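Local coordinates for protein HP0420 homologue (PDB 3LWG) that is of unknown function but adopts a hotdog fold and assembles with a second copy, consistent with kinship to hotdog enzymes that act on acyl thioesters, at residues Lys75-Ser80 with Phe128-Phe133; Glu14-Cys19 with Ala71-Asn76. One frame throughout, in Å; residues are numbered along the deposited sequence.

Interaction 1: Lys75-Ser80 with Phe128-Phe133; sequences KNSLIS and FEILVF
Glu129 O is gripped twice by Ser80: the backbone N donates a bond of 2.8 Å from Ser80 N to Glu129 O, and Ser80 OG adds a weak one to the same oxygen. The hydroxyl can reach back because it sits between the backbone N and the carbonyl carbon (chi1 59°). Ser80 CB itself rests against Leu131 CD1, 3.5 Å away. From here the antiparallel ladder runs on: Leu78 and Leu131 form a hydrogen-bonded pair, Leu78 N to Leu131 O and Leu131 N to Leu78 O, each 2.9 Å, flanked by the non-hydrogen-bonded pairs Ile79-Ile130 and Ser77-Val132.

Hydrogen bonding continues past the end of the paired strands. Phe133 N donates almost straight (172°) to Asn76 O, and Asn76 ND2 returns a longer bond of 3.3 Å to Phe133 O, which lies near the amide plane; Asn76 OD1 is taken by Arg136. On the Leu78-Leu131 face, Leu78 CD1 meets the edge of the Phe133 ring at CE1 (3.7 Å). On the other face, Ile79 CD1 packs on Ile130 CG1, also at 3.7 Å, and Ser77 CB lies against Ile130 CG2.

That second face looks onto helix 57-72, where Leu69 meets Ser77 and Leu72 meets Ile130. Strand 121-132 is flanked on its other side by strand 109-118, while Ile79 packs on Leu86 of the second subunit.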
loop_
_atom_site.group_PDB
_atom_site.type_symbol
_atom_site.label_atom_id
_atom_site.label_comp_id
_atom_site.label_asym_id
_atom_site.label_seq_id
_atom_site.Cartn_x
_atom_site.Cartn_y
_atom_site.Cartn_z
ATOM N N LYS B 75 -7.642 6.859 -16.736
ATOM C CA LYS B 75 -7.204 5.625 -17.371
ATOM C C LYS B 75 -5.686 5.614 -17.510
ATOM O O LYS B 75 -5.028 6.662 -17.695
ATOM C CB LYS B 75 -7.796 5.485 -18.778
ATOM C CG LYS B 75 -8.985 6.377 -19.005
ATOM C CD LYS B 75 -9.004 6.930 -20.458
ATOM C CE LYS B 75 -10.091 7.983 -20.604
ATOM N NZ LYS B 75 -11.442 7.316 -20.558
ATOM N N ASN B 76 -5.127 4.430 -17.390
ATOM C CA ASN B 76 -3.699 4.254 -17.560
ATOM C C ASN B 76 -2.863 4.975 -16.514
ATOM O O ASN B 76 -1.755 5.439 -16.798
ATOM C CB ASN B 76 -3.278 4.733 -18.952
ATOM C CG ASN B 76 -3.902 3.937 -20.056
ATOM O OD1 ASN B 76 -4.636 2.978 -19.843
ATOM N ND2 ASN B 76 -3.592 4.329 -21.270
ATOM N N SER B 77 -3.348 5.015 -15.279
ATOM C CA SER B 77 -2.593 5.713 -14.241
ATOM C C SER B 77 -2.027 4.691 -13.257
ATOM O O SER B 77 -2.580 3.586 -13.096
ATOM C CB SER B 77 -3.495 6.732 -13.483
ATOM O OG SER B 77 -4.647 6.098 -12.971
ATOM N N LEU B 78 -0.900 5.015 -12.638
ATOM C CA LEU B 78 -0.495 4.237 -11.472
ATOM C C LEU B 78 0.226 5.055 -10.444
ATOM O O LEU B 78 0.743 6.152 -10.707
ATOM C CB LEU B 78 0.310 2.971 -11.817
ATOM C CG LEU B 78 1.431 3.217 -12.812
ATOM C CD1 LEU B 78 2.397 4.123 -12.196
ATOM C CD2 LEU B 78 2.104 1.921 -13.261
ATOM N N ILE B 79 0.251 4.501 -9.249
ATOM C CA ILE B 79 0.925 5.173 -8.168
ATOM C C ILE B 79 2.422 5.080 -8.389
ATOM O O ILE B 79 2.946 3.964 -8.566
ATOM C CB ILE B 79 0.655 4.505 -6.789
ATOM C CG1 ILE B 79 -0.860 4.465 -6.470
ATOM C CG2 ILE B 79 1.421 5.278 -5.761
ATOM C CD1 ILE B 79 -1.402 5.751 -6.052
ATOM N N SER B 80 3.115 6.212 -8.325
ATOM C CA SER B 80 4.556 6.186 -8.512
ATOM C C SER B 80 5.363 6.407 -7.229
ATOM O O SER B 80 6.503 5.979 -7.143
ATOM C CB SER B 80 4.999 7.192 -9.572
ATOM O OG SER B 80 4.600 8.508 -9.190
ATOM N N PHE B 128 0.259 10.990 -2.260
ATOM C CA PHE B 128 0.561 9.993 -3.299
ATOM C C PHE B 128 0.831 10.701 -4.621
ATOM O O PHE B 128 0.095 11.597 -4.980
ATOM C CB PHE B 128 -0.622 9.065 -3.472
ATOM C CG PHE B 128 -0.873 8.234 -2.251
ATOM C CD1 PHE B 128 -0.479 6.919 -2.219
ATOM C CD2 PHE B 128 -1.450 8.789 -1.126
ATOM C CE1 PHE B 128 -0.684 6.153 -1.115
ATOM C CE2 PHE B 128 -1.658 8.017 0.036
ATOM C CZ PHE B 128 -1.279 6.699 0.035
ATOM N N GLU B 129 1.873 10.282 -5.338
ATOM C CA GLU B 129 2.094 10.787 -6.703
ATOM C C GLU B 129 1.641 9.728 -7.666
ATOM O O GLU B 129 1.875 8.531 -7.444
ATOM C CB GLU B 129 3.583 11.076 -6.915
ATOM C CG GLU B 129 3.943 12.378 -6.277
ATOM C CD GLU B 129 5.420 12.690 -6.366
ATOM O OE1 GLU B 129 6.237 11.747 -6.313
ATOM O OE2 GLU B 129 5.763 13.890 -6.484
ATOM N N ILE B 130 0.929 10.166 -8.699
ATOM C CA ILE B 130 0.345 9.270 -9.672
ATOM C C ILE B 130 0.781 9.750 -11.046
ATOM O O ILE B 130 0.728 10.946 -11.336
ATOM C CB ILE B 130 -1.183 9.286 -9.587
ATOM C CG1 ILE B 130 -1.632 8.693 -8.249
ATOM C CG2 ILE B 130 -1.806 8.493 -10.774
ATOM C CD1 ILE B 130 -3.163 8.622 -8.048
ATOM N N LEU B 131 1.184 8.803 -11.871
ATOM C CA LEU B 131 1.590 9.109 -13.230
ATOM C C LEU B 131 0.579 8.512 -14.190
ATOM O O LEU B 131 0.011 7.466 -13.916
ATOM C CB LEU B 131 2.965 8.497 -13.491
ATOM C CG LEU B 131 4.090 9.093 -12.656
ATOM C CD1 LEU B 131 5.387 8.287 -12.904
ATOM C CD2 LEU B 131 4.295 10.562 -12.964
ATOM N N VAL B 132 0.377 9.186 -15.331
ATOM C CA VAL B 132 -0.537 8.719 -16.373
ATOM C C VAL B 132 0.266 8.425 -17.634
ATOM O O VAL B 132 1.071 9.268 -18.069
ATOM C CB VAL B 132 -1.539 9.798 -16.723
ATOM C CG1 VAL B 132 -2.534 9.287 -17.796
ATOM C CG2 VAL B 132 -2.281 10.244 -15.455
ATOM N N PHE B 133 0.077 7.223 -18.180
ATOM C CA PHE B 133 0.842 6.756 -19.349
ATOM C C PHE B 133 0.026 6.605 -20.620
ATOM O O PHE B 133 -1.181 6.455 -20.586
ATOM C CB PHE B 133 1.490 5.413 -19.035
ATOM C CG PHE B 133 2.485 5.505 -17.940
ATOM C CD1 PHE B 133 2.116 5.253 -16.625
ATOM C CD2 PHE B 133 3.775 5.892 -18.206
ATOM C CE1 PHE B 133 3.047 5.349 -15.618
ATOM C CE2 PHE B 133 4.701 5.988 -17.184
ATOM C CZ PHE B 133 4.331 5.716 -15.899
#

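Interaction 2: Glu14-Cys19 with Ala71-Asn76; sequences EGLLVC and ALNKKN
The backbones of Leu17 and Lys75 come together with their CA atoms 5.3 Å apart, the irregular segment 14-19 meeting the chain just after helix 57-72 has ended, where Asn73, the first residue to leave it, has a positive phi of 45°.

Asn73 carries much of the contact. With CG anti to its own N (chi1 -166°), the side chain reaches across to the backbone of Gly15 and Leu17, crossing the Leu17 side chain at about a right angle. As modelled, Asn73 OD1 lies 3.0 Å from Gly15 O and Asn73 ND2 lies 2.8 Å from Leu17 N, which sets like atoms against each other; the amide is probably turned over, and with the two ends exchanged both approaches may be hydrogen bonds.

Leu17 and Lys75 run side by side and point the same way. Leu17 CD1 touches the lysine chain at both ends of a bend, 3.6 Å from Lys75 CG and 3.5 Å from Lys75 NZ, so the leucine methyl lies along the aliphatic part while the ammonium group curls back beside it. Val18 turns CG1 onto the backbone of the other segment, 3.2 Å from Lys74 O, which accepts a hydrogen bond from Ser77 OG. Farther along, one water links the segments, giving a hydrogen to Leu17 O (3.0 Å) and accepting one from Asn76 N. Val18 also packs on Glu51 of the second subunit.

The apolar part of the join is Leu17 on the aliphatic chain of Lys75, with Val18 set against a polar main-chain oxygen. Cohesion at this surface therefore probably depends as much on main-chain polar groups and a water as on apolar burial.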
loop_
_atom_site.group_PDB
_atom_site.type_symbol
_atom_site.label_atom_id
_atom_site.label_comp_id
_atom_site.label_asym_id
_atom_site.label_seq_id
_atom_site.Cartn_x
_atom_site.Cartn_y
_atom_site.Cartn_z
ATOM N N GLU B 14 -19.506 1.899 -11.811
ATOM C CA GLU B 14 -19.787 2.206 -13.215
ATOM C C GLU B 14 -18.734 3.094 -13.921
ATOM O O GLU B 14 -18.111 2.665 -14.898
ATOM C CB GLU B 14 -21.190 2.823 -13.333
ATOM C CG GLU B 14 -21.696 2.955 -14.762
ATOM C CD GLU B 14 -21.879 1.616 -15.443
ATOM O OE1 GLU B 14 -22.658 0.783 -14.909
ATOM O OE2 GLU B 14 -21.249 1.407 -16.512
ATOM N N GLY B 15 -18.539 4.322 -13.449
ATOM C CA GLY B 15 -17.622 5.223 -14.139
ATOM C C GLY B 15 -16.145 5.161 -13.700
ATOM O O GLY B 15 -15.348 6.034 -14.068
ATOM N N LEU B 16 -15.782 4.120 -12.957
ATOM C CA LEU B 16 -14.408 4.003 -12.474
ATOM C C LEU B 16 -13.535 3.468 -13.603
ATOM O O LEU B 16 -13.892 2.468 -14.226
ATOM C CB LEU B 16 -14.399 3.025 -11.347
ATOM C CG LEU B 16 -13.231 3.081 -10.387
ATOM C CD1 LEU B 16 -13.084 4.509 -9.760
ATOM C CD2 LEU B 16 -13.527 2.017 -9.335
ATOM N N LEU B 17 -12.424 4.138 -13.878
ATOM C CA LEU B 17 -11.583 3.819 -15.014
ATOM C C LEU B 17 -10.322 3.130 -14.496
ATOM O O LEU B 17 -9.456 2.707 -15.300
ATOM C CB LEU B 17 -11.203 5.119 -15.766
ATOM C CG LEU B 17 -12.430 5.884 -16.319
ATOM C CD1 LEU B 17 -12.012 7.149 -17.137
ATOM C CD2 LEU B 17 -13.271 4.937 -17.181
ATOM N N VAL B 18 -10.202 3.052 -13.162
ATOM C CA VAL B 18 -8.981 2.540 -12.552
ATOM C C VAL B 18 -9.335 1.390 -11.590
ATOM O O VAL B 18 -10.505 1.197 -11.216
ATOM C CB VAL B 18 -8.265 3.630 -11.715
ATOM C CG1 VAL B 18 -7.791 4.787 -12.605
ATOM C CG2 VAL B 18 -9.169 4.113 -10.559
ATOM N N CYS B 19 -8.301 0.695 -11.157
ATOM C CA CYS B 19 -8.419 -0.443 -10.230
ATOM C C CYS B 19 -9.423 -1.485 -10.697
ATOM O O CYS B 19 -10.158 -2.067 -9.899
ATOM C CB CYS B 19 -8.750 0.046 -8.822
ATOM S SG CYS B 19 -7.373 0.966 -8.089
ATOM N N ALA B 71 -9.714 9.111 -6.764
ATOM C CA ALA B 71 -9.842 10.580 -6.760
ATOM C C ALA B 71 -9.435 11.215 -8.100
ATOM O O ALA B 71 -10.093 12.132 -8.591
ATOM C CB ALA B 71 -9.035 11.202 -5.607
ATOM N N LEU B 72 -8.339 10.722 -8.689
ATOM C CA LEU B 72 -7.934 11.176 -10.019
ATOM C C LEU B 72 -8.748 10.490 -11.122
ATOM O O LEU B 72 -9.103 11.117 -12.126
ATOM C CB LEU B 72 -6.427 10.947 -10.223
ATOM C CG LEU B 72 -5.782 11.393 -11.530
ATOM C CD1 LEU B 72 -5.873 12.880 -11.516
ATOM C CD2 LEU B 72 -4.271 10.978 -11.619
ATOM N N ASN B 73 -9.013 9.197 -10.944
ATOM C CA ASN B 73 -9.776 8.370 -11.868
ATOM C C ASN B 73 -9.348 8.583 -13.348
ATOM O O ASN B 73 -10.225 8.825 -14.200
ATOM C CB ASN B 73 -11.296 8.626 -11.721
ATOM C CG ASN B 73 -12.136 7.569 -12.391
ATOM O OD1 ASN B 73 -13.329 7.824 -12.796
ATOM N ND2 ASN B 73 -11.583 6.379 -12.506
ATOM N N LYS B 74 -8.049 8.500 -13.622
ATOM C CA LYS B 74 -7.538 8.595 -14.996
ATOM C C LYS B 74 -7.141 7.215 -15.558
ATOM O O LYS B 74 -6.360 6.494 -14.958
ATOM C CB LYS B 74 -6.316 9.524 -15.074
ATOM C CG LYS B 74 -6.578 11.015 -14.906
ATOM C CD LYS B 74 -7.652 11.474 -15.899
ATOM C CE LYS B 74 -7.867 13.003 -15.818
ATOM N NZ LYS B 74 -6.551 13.691 -15.530
ATOM N N LYS B 75 -7.642 6.859 -16.736
ATOM C CA LYS B 75 -7.204 5.625 -17.371
ATOM C C LYS B 75 -5.686 5.614 -17.510
ATOM O O LYS B 75 -5.028 6.662 -17.695
ATOM C CB LYS B 75 -7.796 5.485 -18.778
ATOM C CG LYS B 75 -8.985 6.377 -19.005
ATOM C CD LYS B 75 -9.004 6.930 -20.458
ATOM C CE LYS B 75 -10.091 7.983 -20.604
ATOM N NZ LYS B 75 -11.442 7.316 -20.558
ATOM N N ASN B 76 -5.127 4.430 -17.390
ATOM C CA ASN B 76 -3.699 4.254 -17.560
ATOM C C ASN B 76 -2.863 4.975 -16.514
ATOM O O ASN B 76 -1.755 5.439 -16.798
ATOM C CB ASN B 76 -3.278 4.733 -18.952
ATOM C CG ASN B 76 -3.902 3.937 -20.056
ATOM O OD1 ASN B 76 -4.636 2.978 -19.843
ATOM N ND2 ASN B 76 -3.592 4.329 -21.270
HETATM O O HOH W 1 -6.552 2.543 -15.985
#

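How the interactions relate
The centres of the two interactions lie 10 Å apart, and both draw on Lys75 and Asn76, part of the short connection between helix 57-72 and strand 77-86. Along the sequence the loop at 14-19 comes first, then the helix end and the strand, and 128-133 last. Interaction 1 joins strand 121-132 to the outermost strand of this chain's sheet, 77-86, which itself hydrogen-bonds to the second subunit through Ser80; interaction 2 brings the N-terminal loop onto the end of the hotdog helix. They touch directly, Ser77 OG against Val18 CG1 and Ile130 CG2 against Leu72 CD2. Loop, helix end and sheet thus meet at one corner of the fold, and both interactions also contact the second subunit.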